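Local atomic coordinates of HepC.19480.a.B1 (Helicobacter pylori, PDB entry 6MTZ), a protein that is of unknown function but probably acts as a metal-dependent phosphoesterase of the two-domain DHH-DHHA1 family. Residues 53-56 and 57-61; 130-133 and 134-138; 167-170 and 171-174; 188-191 and 192-196; 278-281 and 282-286. One frame throughout, in Å; residues are numbered along the deposited sequence.

Contact 1 of 5, residues 53-56 and 57-61; sequences ILNA and IAQSK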
loop_
_atom_site.group_PDB
_atom_site.type_symbol
_atom_site.label_atom_id
_atom_site.label_comp_id
_atom_site.label_asym_id
_atom_site.label_seq_id
_atom_site.Cartn_x
_atom_site.Cartn_y
_atom_site.Cartn_z
ATOM N N ILE A 53 -8.284 11.186 4.610
ATOM C CA ILE A 53 -9.691 10.796 4.561
ATOM C C ILE A 53 -10.588 11.977 4.917
ATOM O O ILE A 53 -11.561 12.268 4.210
ATOM C CB ILE A 53 -9.936 9.582 5.476
ATOM C CG1 ILE A 53 -9.409 8.314 4.799
ATOM C CG2 ILE A 53 -11.416 9.443 5.818
ATOM C CD1 ILE A 53 -9.317 7.109 5.697
ATOM N N LEU A 54 -10.260 12.696 5.996
ATOM C CA LEU A 54 -11.067 13.850 6.385
ATOM C C LEU A 54 -10.998 14.947 5.329
ATOM O O LEU A 54 -11.982 15.661 5.094
ATOM C CB LEU A 54 -10.607 14.388 7.740
ATOM C CG LEU A 54 -10.790 13.493 8.967
ATOM C CD1 LEU A 54 -10.013 14.036 10.151
ATOM C CD2 LEU A 54 -12.249 13.382 9.312
ATOM N N ASN A 55 -9.841 15.096 4.682
ATOM C CA ASN A 55 -9.711 16.076 3.609
ATOM C C ASN A 55 -10.612 15.707 2.440
ATOM O O ASN A 55 -11.355 16.549 1.925
ATOM C CB ASN A 55 -8.252 16.168 3.161
ATOM C CG ASN A 55 -7.978 17.367 2.282
ATOM O OD1 ASN A 55 -8.897 18.012 1.774
ATOM N ND2 ASN A 55 -6.698 17.674 2.094
ATOM N N ALA A 56 -10.566 14.441 2.015
ATOM C CA ALA A 56 -11.426 13.997 0.922
ATOM C C ALA A 56 -12.903 14.197 1.256
ATOM O O ALA A 56 -13.696 14.581 0.389
ATOM C CB ALA A 56 -11.141 12.531 0.590
ATOM N N ILE A 57 -13.292 13.953 2.510
ATOM C CA ILE A 57 -14.697 14.105 2.879
ATOM C C ILE A 57 -15.101 15.576 2.855
ATOM O O ILE A 57 -16.199 15.921 2.405
ATOM C CB ILE A 57 -14.970 13.445 4.248
ATOM C CG1 ILE A 57 -14.928 11.925 4.116
ATOM C CG2 ILE A 57 -16.321 13.881 4.811
ATOM C CD1 ILE A 57 -15.251 11.196 5.390
ATOM N N ALA A 58 -14.210 16.469 3.305
ATOM C CA ALA A 58 -14.493 17.903 3.244
ATOM C C ALA A 58 -14.713 18.384 1.816
ATOM O O ALA A 58 -15.469 19.337 1.594
ATOM C CB ALA A 58 -13.355 18.704 3.882
ATOM N N GLN A 59 -14.064 17.750 0.841
ATOM C CA GLN A 59 -14.136 18.191 -0.544
ATOM C C GLN A 59 -15.179 17.445 -1.366
ATOM O O GLN A 59 -15.430 17.833 -2.511
ATOM C CB GLN A 59 -12.762 18.047 -1.209
ATOM C CG GLN A 59 -11.670 18.830 -0.504
ATOM C CD GLN A 59 -10.565 19.257 -1.442
ATOM O OE1 GLN A 59 -9.396 18.953 -1.215
ATOM N NE2 GLN A 59 -10.930 19.973 -2.503
ATOM N N SER A 60 -15.791 16.400 -0.816
ATOM C CA SER A 60 -16.806 15.656 -1.547
ATOM C C SER A 60 -18.063 16.493 -1.767
ATOM O O SER A 60 -18.371 17.411 -1.003
ATOM C CB SER A 60 -17.173 14.383 -0.795
ATOM O OG SER A 60 -18.202 13.691 -1.471
ATOM N N LYS A 61 -18.799 16.159 -2.826
ATOM C CA LYS A 61 -20.110 16.742 -3.069
ATOM C C LYS A 61 -21.248 15.824 -2.640
ATOM O O LYS A 61 -22.412 16.229 -2.705
ATOM C CB LYS A 61 -20.265 17.113 -4.550
#

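Contact 2 of 5, residues 130-133 and 134-138; sequences YEFL and KKHYA. With EDO (1,2-ethanediol), chain C.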
loop_
_atom_site.group_PDB
_atom_site.type_symbol
_atom_site.label_atom_id
_atom_site.label_comp_id
_atom_site.label_asym_id
_atom_site.label_seq_id
_atom_site.Cartn_x
_atom_site.Cartn_y
_atom_site.Cartn_z
ATOM N N TYR A 130 -16.157 -8.569 8.463
ATOM C CA TYR A 130 -17.156 -9.314 7.707
ATOM C C TYR A 130 -18.479 -9.371 8.461
ATOM O O TYR A 130 -19.550 -9.104 7.897
ATOM C CB TYR A 130 -16.671 -10.732 7.385
ATOM C CG TYR A 130 -17.762 -11.507 6.671
ATOM C CD1 TYR A 130 -18.120 -11.179 5.378
ATOM C CD2 TYR A 130 -18.492 -12.505 7.329
ATOM C CE1 TYR A 130 -19.154 -11.864 4.716
ATOM C CE2 TYR A 130 -19.531 -13.197 6.684
ATOM C CZ TYR A 130 -19.862 -12.863 5.383
ATOM O OH TYR A 130 -20.883 -13.523 4.728
ATOM N N GLU A 131 -18.426 -9.695 9.747
ATOM C CA GLU A 131 -19.672 -9.852 10.488
ATOM C C GLU A 131 -20.360 -8.510 10.693
ATOM O O GLU A 131 -21.591 -8.422 10.619
ATOM C CB GLU A 131 -19.404 -10.587 11.806
ATOM C CG GLU A 131 -19.425 -12.113 11.554
ATOM C CD GLU A 131 -18.663 -12.977 12.555
ATOM O OE1 GLU A 131 -18.569 -14.192 12.290
ATOM O OE2 GLU A 131 -18.165 -12.475 13.584
ATOM N N PHE A 132 -19.588 -7.438 10.873
ATOM C CA PHE A 132 -20.198 -6.113 10.972
ATOM C C PHE A 132 -20.862 -5.703 9.658
ATOM O O PHE A 132 -21.994 -5.212 9.653
ATOM C CB PHE A 132 -19.154 -5.072 11.397
ATOM C CG PHE A 132 -19.652 -3.658 11.320
ATOM C CD1 PHE A 132 -20.433 -3.120 12.348
ATOM C CD2 PHE A 132 -19.335 -2.856 10.242
ATOM C CE1 PHE A 132 -20.881 -1.809 12.286
ATOM C CE2 PHE A 132 -19.794 -1.538 10.166
ATOM C CZ PHE A 132 -20.568 -1.022 11.175
ATOM N N LEU A 133 -20.164 -5.868 8.529
ATOM C CA LEU A 133 -20.766 -5.476 7.256
ATOM C C LEU A 133 -21.961 -6.364 6.920
ATOM O O LEU A 133 -23.002 -5.868 6.471
ATOM C CB LEU A 133 -19.717 -5.518 6.131
ATOM C CG LEU A 133 -18.555 -4.536 6.308
ATOM C CD1 LEU A 133 -17.656 -4.500 5.065
ATOM C CD2 LEU A 133 -19.092 -3.140 6.628
ATOM N N LYS A 134 -21.835 -7.677 7.133
ATOM C CA LYS A 134 -22.927 -8.586 6.787
ATOM C C LYS A 134 -24.187 -8.266 7.583
ATOM O O LYS A 134 -25.302 -8.359 7.055
ATOM C CB LYS A 134 -22.503 -10.038 7.017
ATOM C CG LYS A 134 -23.499 -11.074 6.503
ATOM C CD LYS A 134 -23.600 -11.106 4.971
ATOM C CE LYS A 134 -24.651 -12.143 4.525
ATOM N NZ LYS A 134 -24.773 -12.298 3.025
ATOM N N LYS A 135 -24.031 -7.878 8.855
ATOM C CA LYS A 135 -25.201 -7.562 9.669
ATOM C C LYS A 135 -25.950 -6.343 9.144
ATOM O O LYS A 135 -27.174 -6.251 9.322
ATOM C CB LYS A 135 -24.809 -7.347 11.138
ATOM C CG LYS A 135 -24.439 -8.637 11.875
ATOM C CD LYS A 135 -24.985 -8.681 13.284
ATOM C CE LYS A 135 -23.920 -8.479 14.331
ATOM N NZ LYS A 135 -24.435 -8.860 15.688
ATOM N N HIS A 136 -25.256 -5.420 8.468
ATOM C CA HIS A 136 -25.836 -4.122 8.136
ATOM C C HIS A 136 -26.035 -3.865 6.649
ATOM O O HIS A 136 -26.889 -3.047 6.305
ATOM C CB HIS A 136 -24.981 -2.989 8.737
ATOM C CG HIS A 136 -24.973 -3.013 10.233
ATOM N ND1 HIS A 136 -23.958 -3.590 10.965
ATOM C CD2 HIS A 136 -25.912 -2.629 11.133
ATOM C CE1 HIS A 136 -24.252 -3.524 12.254
ATOM N NE2 HIS A 136 -25.435 -2.949 12.381
ATOM N N TYR A 137 -25.299 -4.539 5.765
ATOM C CA TYR A 137 -25.355 -4.252 4.340
ATOM C C TYR A 137 -25.488 -5.542 3.537
ATOM O O TYR A 137 -24.926 -6.579 3.899
ATOM C CB TYR A 137 -24.091 -3.487 3.904
ATOM C CG TYR A 137 -23.879 -2.231 4.711
ATOM C CD1 TYR A 137 -24.637 -1.083 4.471
ATOM C CD2 TYR A 137 -22.933 -2.194 5.730
ATOM C CE1 TYR A 137 -24.446 0.079 5.233
ATOM C CE2 TYR A 137 -22.734 -1.043 6.491
ATOM C CZ TYR A 137 -23.490 0.082 6.241
ATOM O OH TYR A 137 -23.276 1.212 6.999
ATOM N N ALA A 138 -26.223 -5.460 2.430
ATOM C CA ALA A 138 -26.291 -6.575 1.498
ATOM C C ALA A 138 -24.975 -6.723 0.737
ATOM O O ALA A 138 -24.412 -5.742 0.252
ATOM C CB ALA A 138 -27.445 -6.367 0.509
HETATM C C1 EDO C . -16.978 -16.673 8.193
HETATM O O1 EDO C . -16.506 -17.796 8.949
HETATM C C2 EDO C . -17.030 -15.430 9.081
HETATM O O2 EDO C . -18.362 -15.179 9.543
HETATM O O HOH W 1 -22.144 -12.812 2.426
#

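Contact 3 of 5, residues 167-170 and 171-174; sequences GFEL and GKVC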
loop_
_atom_site.group_PDB
_atom_site.type_symbol
_atom_site.label_atom_id
_atom_site.label_comp_id
_atom_site.label_asym_id
_atom_site.label_seq_id
_atom_site.Cartn_x
_atom_site.Cartn_y
_atom_site.Cartn_z
ATOM N N GLY A 167 -8.855 -23.910 7.246
ATOM C CA GLY A 167 -7.964 -23.190 6.354
ATOM C C GLY A 167 -6.642 -22.762 6.953
ATOM O O GLY A 167 -5.988 -21.891 6.397
ATOM N N PHE A 168 -6.219 -23.368 8.067
ATOM C CA PHE A 168 -5.014 -22.906 8.750
ATOM C C PHE A 168 -3.780 -22.981 7.850
ATOM O O PHE A 168 -3.081 -21.981 7.659
ATOM C CB PHE A 168 -4.799 -23.713 10.028
ATOM C CG PHE A 168 -3.481 -23.448 10.699
ATOM C CD1 PHE A 168 -3.289 -22.299 11.450
ATOM C CD2 PHE A 168 -2.433 -24.352 10.585
ATOM C CE1 PHE A 168 -2.074 -22.055 12.084
ATOM C CE2 PHE A 168 -1.217 -24.115 11.212
ATOM C CZ PHE A 168 -1.040 -22.961 11.964
ATOM N N GLU A 169 -3.485 -24.161 7.299
ATOM C CA GLU A 169 -2.253 -24.309 6.517
ATOM C C GLU A 169 -2.267 -23.438 5.263
ATOM O O GLU A 169 -1.259 -22.803 4.932
ATOM C CB GLU A 169 -2.027 -25.776 6.153
ATOM C CG GLU A 169 -1.799 -26.680 7.374
ATOM C CD GLU A 169 -0.495 -26.381 8.086
ATOM O OE1 GLU A 169 -0.328 -26.839 9.230
ATOM O OE2 GLU A 169 0.363 -25.683 7.505
ATOM N N LEU A 170 -3.402 -23.380 4.561
ATOM C CA LEU A 170 -3.516 -22.476 3.412
ATOM C C LEU A 170 -3.355 -21.010 3.819
ATOM O O LEU A 170 -2.768 -20.217 3.076
ATOM C CB LEU A 170 -4.856 -22.692 2.720
ATOM C CG LEU A 170 -5.213 -21.775 1.543
ATOM C CD1 LEU A 170 -4.279 -22.019 0.350
ATOM C CD2 LEU A 170 -6.671 -22.020 1.146
ATOM N N GLY A 171 -3.870 -20.628 4.993
ATOM C CA GLY A 171 -3.697 -19.252 5.457
ATOM C C GLY A 171 -2.244 -18.858 5.680
ATOM O O GLY A 171 -1.863 -17.703 5.459
ATOM N N LYS A 172 -1.408 -19.798 6.124
ATOM C CA LYS A 172 0.012 -19.480 6.264
ATOM C C LYS A 172 0.625 -19.146 4.908
ATOM O O LYS A 172 1.423 -18.204 4.788
ATOM C CB LYS A 172 0.738 -20.646 6.938
ATOM C CG LYS A 172 0.501 -20.699 8.462
ATOM C CD LYS A 172 0.689 -22.091 9.065
ATOM C CE LYS A 172 1.979 -22.752 8.649
ATOM N NZ LYS A 172 2.219 -24.028 9.421
ATOM N N VAL A 173 0.231 -19.885 3.867
ATOM C CA VAL A 173 0.689 -19.566 2.520
ATOM C C VAL A 173 0.241 -18.166 2.126
ATOM O O VAL A 173 1.011 -17.394 1.534
ATOM C CB VAL A 173 0.189 -20.620 1.514
ATOM C CG1 VAL A 173 0.637 -20.242 0.093
ATOM C CG2 VAL A 173 0.714 -21.993 1.873
ATOM N N CYS A 174 -1.000 -17.800 2.475
ATOM C CA CYS A 174 -1.514 -16.486 2.105
ATOM C C CYS A 174 -0.814 -15.375 2.879
ATOM O O CYS A 174 -0.555 -14.302 2.330
ATOM C CB CYS A 174 -3.023 -16.423 2.324
ATOM S SG CYS A 174 -3.974 -17.445 1.187
#

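Contact 4 of 5, residues 188-191 and 192-196; sequences MFDD and ENRDY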
loop_
_atom_site.group_PDB
_atom_site.type_symbol
_atom_site.label_atom_id
_atom_site.label_comp_id
_atom_site.label_asym_id
_atom_site.label_seq_id
_atom_site.Cartn_x
_atom_site.Cartn_y
_atom_site.Cartn_z
ATOM N N MET A 188 4.750 4.474 -4.171
ATOM C CA MET A 188 4.593 5.096 -5.477
ATOM C C MET A 188 3.300 4.670 -6.165
ATOM O O MET A 188 2.731 5.459 -6.924
ATOM C CB MET A 188 5.800 4.774 -6.364
ATOM C CG MET A 188 7.135 5.367 -5.859
ATOM S SD MET A 188 7.176 7.165 -5.796
ATOM C CE MET A 188 7.202 7.608 -7.547
ATOM N N PHE A 189 2.820 3.449 -5.912
ATOM C CA PHE A 189 1.701 2.859 -6.655
ATOM C C PHE A 189 0.658 2.303 -5.687
ATOM O O PHE A 189 0.337 1.119 -5.698
ATOM C CB PHE A 189 2.196 1.765 -7.589
ATOM C CG PHE A 189 3.494 2.104 -8.270
ATOM C CD1 PHE A 189 3.573 3.192 -9.116
ATOM C CD2 PHE A 189 4.628 1.327 -8.065
ATOM C CE1 PHE A 189 4.776 3.506 -9.762
ATOM C CE2 PHE A 189 5.824 1.628 -8.697
ATOM C CZ PHE A 189 5.900 2.724 -9.552
ATOM N N ASP A 190 0.089 3.191 -4.869
ATOM C CA ASP A 190 -0.745 2.749 -3.757
ATOM C C ASP A 190 -1.918 1.896 -4.236
ATOM O O ASP A 190 -2.139 0.785 -3.739
ATOM C CB ASP A 190 -1.251 3.959 -2.979
ATOM C CG ASP A 190 -2.121 3.560 -1.823
ATOM O OD1 ASP A 190 -1.584 3.025 -0.830
ATOM O OD2 ASP A 190 -3.345 3.759 -1.924
ATOM N N ASP A 191 -2.660 2.380 -5.230
ATOM C CA ASP A 191 -3.835 1.640 -5.679
ATOM C C ASP A 191 -3.453 0.386 -6.448
ATOM O O ASP A 191 -4.112 -0.650 -6.314
ATOM C CB ASP A 191 -4.726 2.531 -6.543
ATOM C CG ASP A 191 -5.382 3.626 -5.753
ATOM O OD1 ASP A 191 -5.493 3.484 -4.511
ATOM O OD2 ASP A 191 -5.775 4.633 -6.375
ATOM N N GLU A 192 -2.417 0.465 -7.287
ATOM C CA GLU A 192 -2.048 -0.707 -8.076
ATOM C C GLU A 192 -1.432 -1.774 -7.190
ATOM O O GLU A 192 -1.579 -2.972 -7.462
ATOM C CB GLU A 192 -1.089 -0.322 -9.201
ATOM C CG GLU A 192 -1.706 0.604 -10.262
ATOM C CD GLU A 192 -1.665 2.077 -9.866
ATOM O OE1 GLU A 192 -1.221 2.373 -8.737
ATOM O OE2 GLU A 192 -2.072 2.936 -10.687
ATOM N N ASN A 193 -0.767 -1.354 -6.111
ATOM C CA ASN A 193 -0.266 -2.309 -5.134
ATOM C C ASN A 193 -1.421 -3.033 -4.453
ATOM O O ASN A 193 -1.392 -4.258 -4.302
ATOM C CB ASN A 193 0.613 -1.575 -4.121
ATOM C CG ASN A 193 1.043 -2.455 -2.969
ATOM O OD1 ASN A 193 0.368 -2.531 -1.950
ATOM N ND2 ASN A 193 2.195 -3.099 -3.113
ATOM N N ARG A 194 -2.466 -2.293 -4.074
ATOM C CA ARG A 194 -3.598 -2.909 -3.390
ATOM C C ARG A 194 -4.369 -3.829 -4.324
ATOM O O ARG A 194 -4.731 -4.945 -3.938
ATOM C CB ARG A 194 -4.515 -1.833 -2.823
ATOM C CG ARG A 194 -5.764 -2.367 -2.112
ATOM C CD ARG A 194 -6.636 -1.206 -1.550
ATOM N NE ARG A 194 -5.850 -0.262 -0.763
ATOM C CZ ARG A 194 -5.404 0.920 -1.189
ATOM N NH1 ARG A 194 -5.662 1.347 -2.429
ATOM N NH2 ARG A 194 -4.687 1.678 -0.364
ATOM N N ASP A 195 -4.606 -3.387 -5.564
ATOM C CA ASP A 195 -5.327 -4.211 -6.530
ATOM C C ASP A 195 -4.610 -5.529 -6.775
ATOM O O ASP A 195 -5.241 -6.592 -6.867
ATOM C CB ASP A 195 -5.477 -3.455 -7.852
ATOM C CG ASP A 195 -6.432 -2.281 -7.757
ATOM O OD1 ASP A 195 -7.066 -2.090 -6.696
ATOM O OD2 ASP A 195 -6.552 -1.545 -8.752
ATOM N N TYR A 196 -3.287 -5.470 -6.906
ATOM C CA TYR A 196 -2.472 -6.660 -7.125
ATOM C C TYR A 196 -2.619 -7.663 -5.977
ATOM O O TYR A 196 -2.925 -8.839 -6.202
ATOM C CB TYR A 196 -1.027 -6.201 -7.295
ATOM C CG TYR A 196 0.057 -7.240 -7.398
ATOM C CD1 TYR A 196 -0.032 -8.320 -8.275
ATOM C CD2 TYR A 196 1.223 -7.075 -6.676
ATOM C CE1 TYR A 196 1.019 -9.240 -8.367
ATOM C CE2 TYR A 196 2.251 -7.961 -6.756
ATOM C CZ TYR A 196 2.158 -9.044 -7.591
ATOM O OH TYR A 196 3.250 -9.891 -7.629
HETATM O O HOH W 2 -1.499 -0.639 -1.204
HETATM O O HOH W 3 -2.365 4.850 -6.768
#

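Contact 5 of 5, residues 278-281 and 282-286; sequences LANL and FLTQN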
loop_
_atom_site.group_PDB
_atom_site.type_symbol
_atom_site.label_atom_id
_atom_site.label_comp_id
_atom_site.label_asym_id
_atom_site.label_seq_id
_atom_site.Cartn_x
_atom_site.Cartn_y
_atom_site.Cartn_z
ATOM N N LEU A 278 15.219 -1.002 -12.711
ATOM C CA LEU A 278 14.119 -0.062 -12.897
ATOM C C LEU A 278 14.571 1.174 -13.663
ATOM O O LEU A 278 13.956 1.562 -14.664
ATOM C CB LEU A 278 13.550 0.342 -11.532
ATOM C CG LEU A 278 12.437 1.383 -11.630
ATOM C CD1 LEU A 278 11.147 0.698 -12.051
ATOM C CD2 LEU A 278 12.262 2.125 -10.334
ATOM N N ALA A 279 15.633 1.823 -13.183
ATOM C CA ALA A 279 16.073 3.077 -13.779
ATOM C C ALA A 279 16.612 2.858 -15.187
ATOM O O ALA A 279 16.357 3.667 -16.084
ATOM C CB ALA A 279 17.126 3.737 -12.889
ATOM N N ASN A 280 17.347 1.765 -15.403
ATOM C CA ASN A 280 17.835 1.475 -16.746
ATOM C C ASN A 280 16.675 1.370 -17.731
ATOM O O ASN A 280 16.728 1.937 -18.827
ATOM C CB ASN A 280 18.663 0.189 -16.747
ATOM C CG ASN A 280 19.410 -0.029 -18.064
ATOM O OD1 ASN A 280 20.460 0.567 -18.290
ATOM N ND2 ASN A 280 18.868 -0.880 -18.935
ATOM N N LEU A 281 15.602 0.677 -17.343
ATOM C CA LEU A 281 14.438 0.552 -18.217
ATOM C C LEU A 281 13.706 1.883 -18.370
ATOM O O LEU A 281 13.273 2.228 -19.474
ATOM C CB LEU A 281 13.495 -0.519 -17.675
ATOM C CG LEU A 281 12.259 -0.831 -18.501
ATOM C CD1 LEU A 281 12.658 -1.245 -19.938
ATOM C CD2 LEU A 281 11.481 -1.935 -17.809
ATOM N N PHE A 282 13.551 2.647 -17.281
ATOM C CA PHE A 282 12.862 3.929 -17.397
ATOM C C PHE A 282 13.608 4.858 -18.340
ATOM O O PHE A 282 13.005 5.523 -19.191
ATOM C CB PHE A 282 12.706 4.620 -16.036
ATOM C CG PHE A 282 11.970 5.933 -16.138
ATOM C CD1 PHE A 282 12.647 7.112 -16.390
ATOM C CD2 PHE A 282 10.584 5.969 -16.061
ATOM C CE1 PHE A 282 11.957 8.307 -16.524
ATOM C CE2 PHE A 282 9.892 7.156 -16.199
ATOM C CZ PHE A 282 10.576 8.323 -16.437
ATOM N N LEU A 283 14.924 4.952 -18.162
ATOM C CA LEU A 283 15.714 5.854 -18.984
ATOM C C LEU A 283 15.717 5.422 -20.441
ATOM O O LEU A 283 15.715 6.274 -21.335
ATOM C CB LEU A 283 17.133 5.941 -18.427
ATOM C CG LEU A 283 17.179 6.600 -17.045
ATOM C CD1 LEU A 283 18.551 6.477 -16.380
ATOM C CD2 LEU A 283 16.759 8.066 -17.140
ATOM N N THR A 284 15.676 4.115 -20.710
ATOM C CA THR A 284 15.590 3.668 -22.097
ATOM C C THR A 284 14.245 4.049 -22.712
ATOM O O THR A 284 14.190 4.617 -23.810
ATOM C CB THR A 284 15.817 2.159 -22.188
ATOM O OG1 THR A 284 17.107 1.831 -21.657
ATOM C CG2 THR A 284 15.750 1.706 -23.627
ATOM N N GLN A 285 13.148 3.748 -22.011
ATOM C CA GLN A 285 11.815 4.062 -22.516
ATOM C C GLN A 285 11.546 5.564 -22.569
ATOM O O GLN A 285 10.651 5.999 -23.304
ATOM C CB GLN A 285 10.746 3.385 -21.645
ATOM C CG GLN A 285 10.713 1.856 -21.675
ATOM C CD GLN A 285 9.687 1.287 -20.694
ATOM O OE1 GLN A 285 9.149 2.007 -19.854
ATOM N NE2 GLN A 285 9.415 -0.008 -20.802
ATOM N N ASN A 286 12.279 6.365 -21.798
ATOM C CA ASN A 286 12.029 7.799 -21.697
ATOM C C ASN A 286 13.339 8.536 -21.905
ATOM O O ASN A 286 13.907 9.106 -20.965
ATOM C CB ASN A 286 11.396 8.147 -20.351
ATOM C CG ASN A 286 10.074 7.448 -20.146
ATOM O OD1 ASN A 286 9.029 7.927 -20.591
ATOM N ND2 ASN A 286 10.115 6.293 -19.496
#

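Contact 1 of 5, residues 53-56 and 57-61
I57 meets I53 one turn back along helix 43-59, its CD1 lying 4.2 Å from CG2 of I53. With CG1 set beside its own backbone N (chi1 -72°), I57 runs its longer branch past the preceding turn, where CG1 comes within 3.4 Å of I53 O. That carbonyl also takes the main-chain bond from I57 N at 3.0 Å. A56 and N55 meet the second segment through their carbonyls: in the last turn, Q59 N is shared between N55 O, at 3.2 Å, and a weak bond to A56 O at 3.2 Å. N55 and Q59 also run alongside each other and point the same way, their amide planes only 23° apart. S60 N reaches back to I57 O, while S60 OG is bonded to the backbone N of E62. K94 NZ also binds the I57 and S60 carbonyls. Toward the parallel sheet, the A56 methyl rests on Y12 and Y38, and I57 on Y12, F65 and I67. The contact is thus the last turn of the helix in a beta-alpha-beta crossover, which leads from strand 35-39 over strand 10-15 to strand 64-70 in a Rossmann-like domain.

Contact 2 of 5, residues 130-133 and 134-138
Y130 and K134 both carry CG opposite the backbone N (chi1 177° and -172°), which sends the two side chains off side by side. K134 CB sits over one face of the phenol near its rim, and the bend at chi2 brings K134 CD to 3.6 Å from Y130 OH. A water clamps their ends, donating to Y130 OH at 2.7 Å and accepting from K134 NZ; the hydroxyl is also hydrogen-bonded to E149. Further along, H136 turns its imidazole back on the preceding turn. Its ND1 gives a fairly straight hydrogen bond of 2.9 Å to F132 O, which lies close to the imidazole plane. The same ND1 stands over one face of the F132 ring, offset toward the rim, with ring centroids 4.9 Å apart. The bond and the ring contact together probably limit the rotation of the imidazole. L133 O takes two donors as the helix closes: Y137 N at 2.7 Å, nearly in line with the carbonyl, and H136 N at 3.0 Å, from above the carbonyl plane. Y137 leaves the helical conformation, but its CD2 stays 4.1 Å from CD2 of L133. On the outer side, E131 OE1 accepts from O2 of an ethanediol, probably from the crystallisation liquor, while OE2 forms a salt bridge with R123. This C-terminal half of helix 125-136 is wedged between its neighbours: Y130 faces V27 of helix 19-29 and L148 and V152 of helix 145-159, L133 packs on F31 and F32, and F132 lies on Q99 and L101 of strand 95-102.

Contact 3 of 5, residues 167-170 and 171-174
E169 and K172 form an i to i+3 salt bridge across the first turns of helix 168-180, with K172 NZ 3.1 Å from E169 OE2. The ammonium meets that oxygen on its syn side, 26° out of the carboxylate plane. Before it gets there the lysine crosses the F168 ring: K172 CD lies over one face, 3.5 Å from F168 CZ, and the bend at chi3 (49°) then turns the chain toward the acid. E169 itself bends at chi2, which puts OE1 at the edge of the same ring, in its plane, so the aromatic group is bordered by the acid and covered by the aliphatic part of the base. E169 is exposed and K172 partly so, whereas F168 is buried and held edge-to-face by W161, a residue that K172 also touches. On the buried side of the helix, L170 and V173 touch Y217 of helix 213-228, and L170 and C174 pack on M154 of helix 145-159. G167 occupies the N-cap, with a positive phi of 69°. Its O takes the first main-chain bond, from G171 N at 2.8 Å; K172 N follows onto F168 O at 3.1 Å.

Contact 4 of 5, residues 188-191 and 192-196
R194 curls back over D190 and D191, making a salt-bridge network on the first turns of helix 190-203, for which F189 is the N-cap residue. The side chain sets out from CB, 3.7 Å from D190 O, the carbonyl that also receives R194 N. It stays extended through chi1 and chi2, then turns at chi3 (-50°), and this brings the guanidinium round so that D190 O lies beneath one of its faces, 4.1 Å from CZ. At the tip the two terminal nitrogens divide their main bonds between the two acids. NH1 reaches D191 OD1 at 3.0 Å; the oxygen lies almost exactly in the guanidinium plane and is met on its anti side. NH2 takes D190 OD2 at 2.9 Å on the syn side, and a weak second bond from NH1 falls on the same oxygen. Both nitrogens thus converge on OD2, and with the planes 65° apart the pair is not a flat two-pronged bridge. NH2 is also bonded to N39 OD1, and Y22 and Q25 of helix 19-29 pack against the arginine, which joins this helix start to the parallel-sheet domain. N193 donates through ND2 to L184 O; a water donates to N193 OD1 at 2.8 Å and to D190 O at 3.0 Å.

Contact 5 of 5, residues 278-281 and 282-286
T284 grips N280 O twice, through its backbone N at 3.1 Å and its hydroxyl OG1 at 2.9 Å, on helix 276-285, the helix of a beta-alpha-beta unit running from strand 264-270 to strand 291-295. The two donors come to the carbonyl from opposite faces of its plane. With OG1 beside the backbone N (chi1 -59°), T284 folds its hydroxyl back to the preceding turn and satisfies it there, as threonine hydroxyls in helices often do. The neighbouring main-chain bonds continue the helix: L283 N to A279 O at 2.8 Å and Q285 N to L281 O at 3.0 Å. L283 CG presses on A279 O as well. One residue further on, L281 and Q285 cross at an angle, and the amide end of the extended glutamine lies by the leucine branch, with NE2 3.6 Å from L281 CD1. Q285 OE1 also has a weak hydrogen bond to T247, and both L281 and Q285 pack on N244 of helix 238-251. Toward the sheet, L278 and A279 rest on Y292, while the F282 ring meets F267 obliquely and F289 edge-to-face. N286 is the first residue to leave helical torsions. Its ND2, which also has a weak bond to S251 OG, donates to F282 O at 3.0 Å, in the carbonyl plane and on a lone pair, and the same nitrogen stands 3.4 Å above one face of the F282 ring, offset toward the rim.

Overall arrangement
The five contacts are separate turns of five helices. Contacts 1 and 2 belong to the domain with the parallel sheet, their centres 25 Å apart; contact 5 belongs to the domain with the mixed sheet, 46 Å from contact 2 between centres. Contact 4 lies between them, its centre about 6 Å from that of the chain; its nearest atoms are about 6 Å from contact 5 and about 9 Å from contact 1. Contact 3 sits on the preceding helix. In DHH-DHHA1 relatives the active site lies in the cleft between the two domains, and contact 4 is placed consistently with that region. The ethanediol at contact 2 is not evidence of a binding site.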